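PDB 6Q62: dihydropteroate synthase from Xanthomonas albilineans, which probably catalyses the condensation of para-aminobenzoate with 6-hydroxymethyl-7,8-dihydropterin diphosphate to give 7,8-dihydropteroate, a precursor of folates. Local coordinates for residues G196-T199 / A200-V203; T38-T41 / V42-A45; Y159-V162 / V163-V166. One frame throughout, in Å; residues are numbered along the deposited sequence.

Contact 1. Residues G196-T199 / A200-V203; sequences GKST and ADNV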
loop_
_atom_site.group_PDB
_atom_site.type_symbol
_atom_site.label_atom_id
_atom_site.label_comp_id
_atom_site.label_asym_id
_atom_site.label_seq_id
_atom_site.Cartn_x
_atom_site.Cartn_y
_atom_site.Cartn_z
ATOM N N GLY A 196 -9.937 16.433 -15.683
ATOM C CA GLY A 196 -11.324 16.887 -15.746
ATOM C C GLY A 196 -12.259 15.966 -14.988
ATOM O O GLY A 196 -13.309 15.580 -15.498
ATOM N N LYS A 197 -11.824 15.538 -13.785
ATOM C CA LYS A 197 -12.571 14.609 -12.942
ATOM C C LYS A 197 -12.457 14.997 -11.487
ATOM O O LYS A 197 -11.374 15.331 -11.024
ATOM C CB LYS A 197 -12.068 13.171 -13.131
ATOM C CG LYS A 197 -12.442 12.568 -14.480
ATOM C CD LYS A 197 -11.497 11.459 -14.846
ATOM C CE LYS A 197 -11.692 11.018 -16.280
ATOM N NZ LYS A 197 -10.658 11.618 -17.151
ATOM N N SER A 198 -13.578 14.967 -10.764
ATOM C CA SER A 198 -13.579 15.270 -9.327
ATOM C C SER A 198 -13.020 14.059 -8.580
ATOM O O SER A 198 -12.885 12.996 -9.183
ATOM C CB SER A 198 -15.010 15.517 -8.854
ATOM O OG SER A 198 -15.802 14.346 -9.007
ATOM N N THR A 199 -12.772 14.181 -7.259
ATOM C CA THR A 199 -12.342 13.029 -6.449
ATOM C C THR A 199 -13.392 11.914 -6.556
ATOM O O THR A 199 -13.020 10.770 -6.808
ATOM C CB THR A 199 -12.041 13.451 -4.996
ATOM O OG1 THR A 199 -11.015 14.431 -5.032
ATOM C CG2 THR A 199 -11.584 12.290 -4.112
ATOM N N ALA A 200 -14.705 12.254 -6.437
ATOM C CA ALA A 200 -15.790 11.279 -6.545
ATOM C C ALA A 200 -15.735 10.543 -7.892
ATOM O O ALA A 200 -15.938 9.325 -7.923
ATOM C CB ALA A 200 -17.155 11.968 -6.364
ATOM N N ASP A 201 -15.478 11.279 -9.007
ATOM C CA ASP A 201 -15.370 10.666 -10.345
ATOM C C ASP A 201 -14.184 9.722 -10.390
ATOM O O ASP A 201 -14.280 8.659 -10.991
ATOM C CB ASP A 201 -15.151 11.721 -11.434
ATOM C CG ASP A 201 -16.293 12.684 -11.673
ATOM O OD1 ASP A 201 -17.465 12.272 -11.498
ATOM O OD2 ASP A 201 -16.015 13.842 -12.078
ATOM N N ASN A 202 -13.052 10.129 -9.814
ATOM C CA ASN A 202 -11.842 9.285 -9.817
ATOM C C ASN A 202 -12.063 7.992 -9.018
ATOM O O ASN A 202 -11.651 6.910 -9.447
ATOM C CB ASN A 202 -10.670 10.066 -9.261
ATOM C CG ASN A 202 -10.153 11.072 -10.255
ATOM O OD1 ASN A 202 -10.040 10.790 -11.439
ATOM N ND2 ASN A 202 -9.864 12.270 -9.811
ATOM N N VAL A 203 -12.756 8.101 -7.868
ATOM C CA VAL A 203 -13.065 6.945 -7.024
ATOM C C VAL A 203 -14.021 5.999 -7.768
ATOM O O VAL A 203 -13.806 4.784 -7.766
ATOM C CB VAL A 203 -13.617 7.396 -5.648
ATOM C CG1 VAL A 203 -14.134 6.207 -4.835
ATOM C CG2 VAL A 203 -12.553 8.156 -4.863
#

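Contact 2. Residues T38-T41 / V42-A45; sequences THTT and VEAA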
loop_
_atom_site.group_PDB
_atom_site.type_symbol
_atom_site.label_atom_id
_atom_site.label_comp_id
_atom_site.label_asym_id
_atom_site.label_seq_id
_atom_site.Cartn_x
_atom_site.Cartn_y
_atom_site.Cartn_z
ATOM N N THR A 38 23.683 24.065 -10.534
ATOM C CA THR A 38 24.900 23.429 -11.079
ATOM C C THR A 38 24.585 22.227 -11.977
ATOM O O THR A 38 25.506 21.534 -12.403
ATOM C CB THR A 38 25.836 22.994 -9.922
ATOM O OG1 THR A 38 25.241 21.925 -9.165
ATOM C CG2 THR A 38 26.216 24.144 -9.001
ATOM N N HIS A 39 23.319 21.981 -12.278
ATOM C CA HIS A 39 22.959 20.858 -13.150
ATOM C C HIS A 39 22.087 21.307 -14.301
ATOM O O HIS A 39 21.323 22.259 -14.143
ATOM C CB HIS A 39 22.158 19.804 -12.368
ATOM C CG HIS A 39 22.940 19.136 -11.280
ATOM N ND1 HIS A 39 22.976 19.657 -10.006
ATOM C CD2 HIS A 39 23.733 18.042 -11.335
ATOM C CE1 HIS A 39 23.761 18.844 -9.307
ATOM N NE2 HIS A 39 24.247 17.862 -10.069
ATOM N N THR A 40 22.096 20.557 -15.409
ATOM C CA THR A 40 21.156 20.862 -16.474
ATOM C C THR A 40 19.832 20.106 -16.190
ATOM O O THR A 40 19.808 19.113 -15.451
ATOM C CB THR A 40 21.735 20.481 -17.861
ATOM O OG1 THR A 40 21.632 19.070 -18.038
ATOM C CG2 THR A 40 23.160 20.951 -18.085
ATOM N N THR A 41 18.732 20.559 -16.821
ATOM C CA THR A 41 17.432 19.877 -16.687
ATOM C C THR A 41 17.555 18.454 -17.266
ATOM O O THR A 41 17.076 17.486 -16.656
ATOM C CB THR A 41 16.354 20.695 -17.412
ATOM O OG1 THR A 41 16.374 21.989 -16.842
ATOM C CG2 THR A 41 14.951 20.088 -17.267
ATOM N N VAL A 42 18.203 18.339 -18.447
ATOM C CA VAL A 42 18.410 17.056 -19.107
ATOM C C VAL A 42 19.178 16.094 -18.183
ATOM O O VAL A 42 18.716 14.976 -17.985
ATOM C CB VAL A 42 19.085 17.236 -20.496
ATOM C CG1 VAL A 42 19.644 15.917 -21.005
ATOM C CG2 VAL A 42 18.110 17.836 -21.491
ATOM N N GLU A 43 20.313 16.529 -17.613
ATOM C CA GLU A 43 21.116 15.656 -16.762
ATOM C C GLU A 43 20.356 15.214 -15.508
ATOM O O GLU A 43 20.499 14.058 -15.081
ATOM C CB GLU A 43 22.482 16.269 -16.440
ATOM C CG GLU A 43 22.677 16.825 -15.058
ATOM C CD GLU A 43 24.042 17.445 -14.909
ATOM O OE1 GLU A 43 24.996 16.708 -14.582
ATOM O OE2 GLU A 43 24.165 18.667 -15.145
ATOM N N ALA A 44 19.542 16.122 -14.925
ATOM C CA ALA A 44 18.741 15.772 -13.739
ATOM C C ALA A 44 17.639 14.732 -14.098
ATOM O O ALA A 44 17.388 13.810 -13.322
ATOM C CB ALA A 44 18.112 17.029 -13.161
ATOM N N ALA A 45 17.009 14.870 -15.276
ATOM C CA ALA A 45 15.973 13.923 -15.732
ATOM C C ALA A 45 16.587 12.550 -16.041
ATOM O O ALA A 45 16.008 11.506 -15.665
ATOM C CB ALA A 45 15.281 14.473 -16.968
#

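Contact 3. Residues Y159-V162 / V163-V166; sequences YDDV and VAEV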
loop_
_atom_site.group_PDB
_atom_site.type_symbol
_atom_site.label_atom_id
_atom_site.label_comp_id
_atom_site.label_asym_id
_atom_site.label_seq_id
_atom_site.Cartn_x
_atom_site.Cartn_y
_atom_site.Cartn_z
ATOM N N TYR A 159 -20.540 15.049 -15.501
ATOM C CA TYR A 159 -20.790 13.790 -16.178
ATOM C C TYR A 159 -22.110 13.242 -15.658
ATOM O O TYR A 159 -22.312 13.213 -14.441
ATOM C CB TYR A 159 -19.697 12.750 -15.844
ATOM C CG TYR A 159 -18.304 13.136 -16.274
ATOM C CD1 TYR A 159 -17.841 12.832 -17.552
ATOM C CD2 TYR A 159 -17.412 13.722 -15.376
ATOM C CE1 TYR A 159 -16.541 13.137 -17.940
ATOM C CE2 TYR A 159 -16.114 14.050 -15.759
ATOM C CZ TYR A 159 -15.687 13.755 -17.043
ATOM O OH TYR A 159 -14.416 14.061 -17.431
ATOM N N ASP A 160 -22.978 12.758 -16.560
ATOM C CA ASP A 160 -24.210 12.095 -16.141
ATOM C C ASP A 160 -23.819 10.736 -15.537
ATOM O O ASP A 160 -24.378 10.329 -14.517
ATOM C CB ASP A 160 -25.147 11.885 -17.337
ATOM C CG ASP A 160 -25.983 13.091 -17.721
ATOM O OD1 ASP A 160 -26.167 13.988 -16.865
ATOM O OD2 ASP A 160 -26.482 13.122 -18.875
ATOM N N ASP A 161 -22.804 10.078 -16.147
ATOM C CA ASP A 161 -22.278 8.773 -15.770
ATOM C C ASP A 161 -20.815 8.733 -16.236
ATOM O O ASP A 161 -20.540 8.352 -17.377
ATOM C CB ASP A 161 -23.121 7.672 -16.456
ATOM C CG ASP A 161 -22.876 6.233 -16.028
ATOM O OD1 ASP A 161 -21.792 5.947 -15.463
ATOM O OD2 ASP A 161 -23.747 5.381 -16.303
ATOM N N VAL A 162 -19.882 9.146 -15.359
ATOM C CA VAL A 162 -18.446 9.202 -15.690
ATOM C C VAL A 162 -17.891 7.857 -16.218
ATOM O O VAL A 162 -17.127 7.865 -17.172
ATOM C CB VAL A 162 -17.578 9.779 -14.533
ATOM C CG1 VAL A 162 -17.422 8.787 -13.368
ATOM C CG2 VAL A 162 -16.209 10.229 -15.049
ATOM N N VAL A 163 -18.287 6.718 -15.630
ATOM C CA VAL A 163 -17.787 5.397 -16.048
ATOM C C VAL A 163 -18.230 5.076 -17.470
ATOM O O VAL A 163 -17.421 4.606 -18.289
ATOM C CB VAL A 163 -18.216 4.280 -15.039
ATOM C CG1 VAL A 163 -17.903 2.872 -15.573
ATOM C CG2 VAL A 163 -17.548 4.494 -13.695
ATOM N N ALA A 164 -19.529 5.300 -17.751
ATOM C CA ALA A 164 -20.070 5.010 -19.073
ATOM C C ALA A 164 -19.481 5.967 -20.125
ATOM O O ALA A 164 -19.159 5.525 -21.224
ATOM C CB ALA A 164 -21.585 5.107 -19.061
ATOM N N GLU A 165 -19.304 7.243 -19.774
ATOM C CA GLU A 165 -18.748 8.266 -20.670
ATOM C C GLU A 165 -17.281 7.987 -21.013
ATOM O O GLU A 165 -16.903 8.050 -22.188
ATOM C CB GLU A 165 -18.960 9.668 -20.096
ATOM C CG GLU A 165 -20.399 10.119 -20.290
ATOM C CD GLU A 165 -20.831 11.374 -19.560
ATOM O OE1 GLU A 165 -20.209 12.440 -19.774
ATOM O OE2 GLU A 165 -21.820 11.298 -18.796
ATOM N N VAL A 166 -16.461 7.655 -19.992
ATOM C CA VAL A 166 -15.058 7.287 -20.223
ATOM C C VAL A 166 -14.973 6.024 -21.071
ATOM O O VAL A 166 -14.219 6.013 -22.038
ATOM C CB VAL A 166 -14.233 7.179 -18.909
ATOM C CG1 VAL A 166 -12.871 6.529 -19.159
ATOM C CG2 VAL A 166 -14.046 8.543 -18.257
HETATM O O HOH W 1 -20.426 6.404 -13.221
#

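Contact 1. Residues G196-T199 / A200-V203
Ser198 and Asp201 reach back and forth over the first turn of helix 199-207, each side chain serving the other's backbone amide. The serine hydroxyl stands between its own backbone N and carbonyl carbon (chi1 63°), a rotation that turns OG inward, where it accepts from Asp201 N at 3.1 Å. In return the aspartate folds back, and its OD2 takes the N-H of Ser198 at 3.0 Å. This second bond is nearly straight at 167°, yet it meets the carboxylate on the anti side and 34° out of its plane. Both residue types suit their places: serine's short side chain brings its hydroxyl within reach of a first-turn amide, and a carboxylate there should also interact favourably with the positive end of the helix dipole. Beside this pair, Lys197 runs at about a right angle to both Asp201 and Asn202. Its CB packs 3.8 Å from Asp201 CB and 3.6 Å from Asn202 OD1, so the aliphatic part of the lysine lies against the turn while its ammonium group is carried off to His145 ND1 and the carbonyls of Pro191, Gly192 and Phe195. Asn202 is also held from beyond the turn: OD1 accepts from Gly194 N, and ND2 bonds to Ser228 OG, so the amide's rotation is fixed from both ends in a buried setting. Regular helical bonding is already under way, with Asn202 N on Ser198 O at 2.9 Å and Val203 N on Thr199 O. The reciprocal exchange between Ser198 at the N-cap and Asp201 three residues on is a capping box, which here starts the helix that follows strand 187-190 in the TIM barrel of this pterin-binding family.

Contact 2. Residues T38-T41 / V42-A45
Glu43 lays its carboxylate alongside the loop entering helix 41-54, and OE2 takes the N-H of Thr40 through its anti lone pair at 2.8 Å. The same oxygen lies 3.2 Å from His39 CA. Thr40 answers with its hydroxyl: OG1, placed between its own backbone N and carbonyl carbon and so swung over the helix end, accepts from Glu43 N at 2.9 Å with an angle of 165°. The methyl CG2 is thereby directed towards the carboxylate, 3.9 Å from OE2. Threonine at the N-cap and glutamate three residues later thus form a capping box. The longer acid closes it with chi1 well away from a staggered value (105°), which aims the chain, extended beyond CG, back at Thr40 N. The helix proper takes over with Ala44 N bonded to Thr40 O and Ala45 N to Thr41 O. Outside the box stands the His39 imidazole. Its CD2 edge comes 3.6 Å from Glu43 CD, with ring and carboxylate planes 74° apart, and ND1 is anchored by the carbonyl of Asp35. Farther out, the compact Ala44 packs on Phe33 and Asp35, while Val42 offers its branched side chain to Pro85, Val86 and Arg89 of helix 76-93.

Contact 3. Residues Y159-V162 / V163-V166
Glu165 reaches back from the first turn of helix 162-179 to the amides of the loop before it. Its OE2 receives Asp161 N at 3.1 Å along a nearly straight line (168°), although the donor comes from the anti side, 33° out of the carboxylate plane. Asp160 N, at 2.9 Å, adds only a weak, strongly bent bond to the same oxygen. A glutamate is long enough to span this distance: CG lies beside the backbone N (chi1 -77°) and the chain beyond it is extended. The other oxygen, OE1, sits 3.3 Å from Tyr159 CD1, at the ring's edge and near its plane. Asp161 is the N-cap. Its OD1 accepts from Ala164 N at 3.3 Å, with the donor above the carboxylate plane rather than in it. A water that donates to OD1 at 2.7 Å also accepts from Val163 N, so the aspartate holds one first-turn amide directly and another through solvent. Its carbonyl takes Glu165 N in the ordinary helical way. Val162 points its CB away from the following turn as a whole, but its methyls still make contacts. CG2 rests over the centre of the Tyr159 ring, 3.6 Å above the plane, and lies 4.2 Å from Val166 CG2 one turn on, two methyl groups well matched to a buried side of the helix. The capped turn joins the loop from strand 141-144 to helix 162-179, and that buried side seats it on the next helix along the chain, 199-207, where Val162 and Val166 both pack on Leu205.

How the contacts relate
Contacts 1 and 3 are neighbours, their centres 11 Å apart, at the starts of successive helices in the layer around the barrel strands. Tyr159 of contact 3 bridges them: its OH lies 2.7 Å from Gly196 O, a probable hydrogen bond, and its CD2 lies 3.6 Å from Asp201 OD2. Contact 2 stands apart, its centre about 34 Å from that of contact 1 and 41 Å from that of contact 3, on the opposite side of the chain's centre from the latter. The ligands divide likewise. The Lys197 side chain is about 8 Å from 6-chloroguanine, whose pocket includes Phe195, whereas the side chain of Thr38 is about 7 Å from a bound indole-2-carboxylic acid, too far for contact.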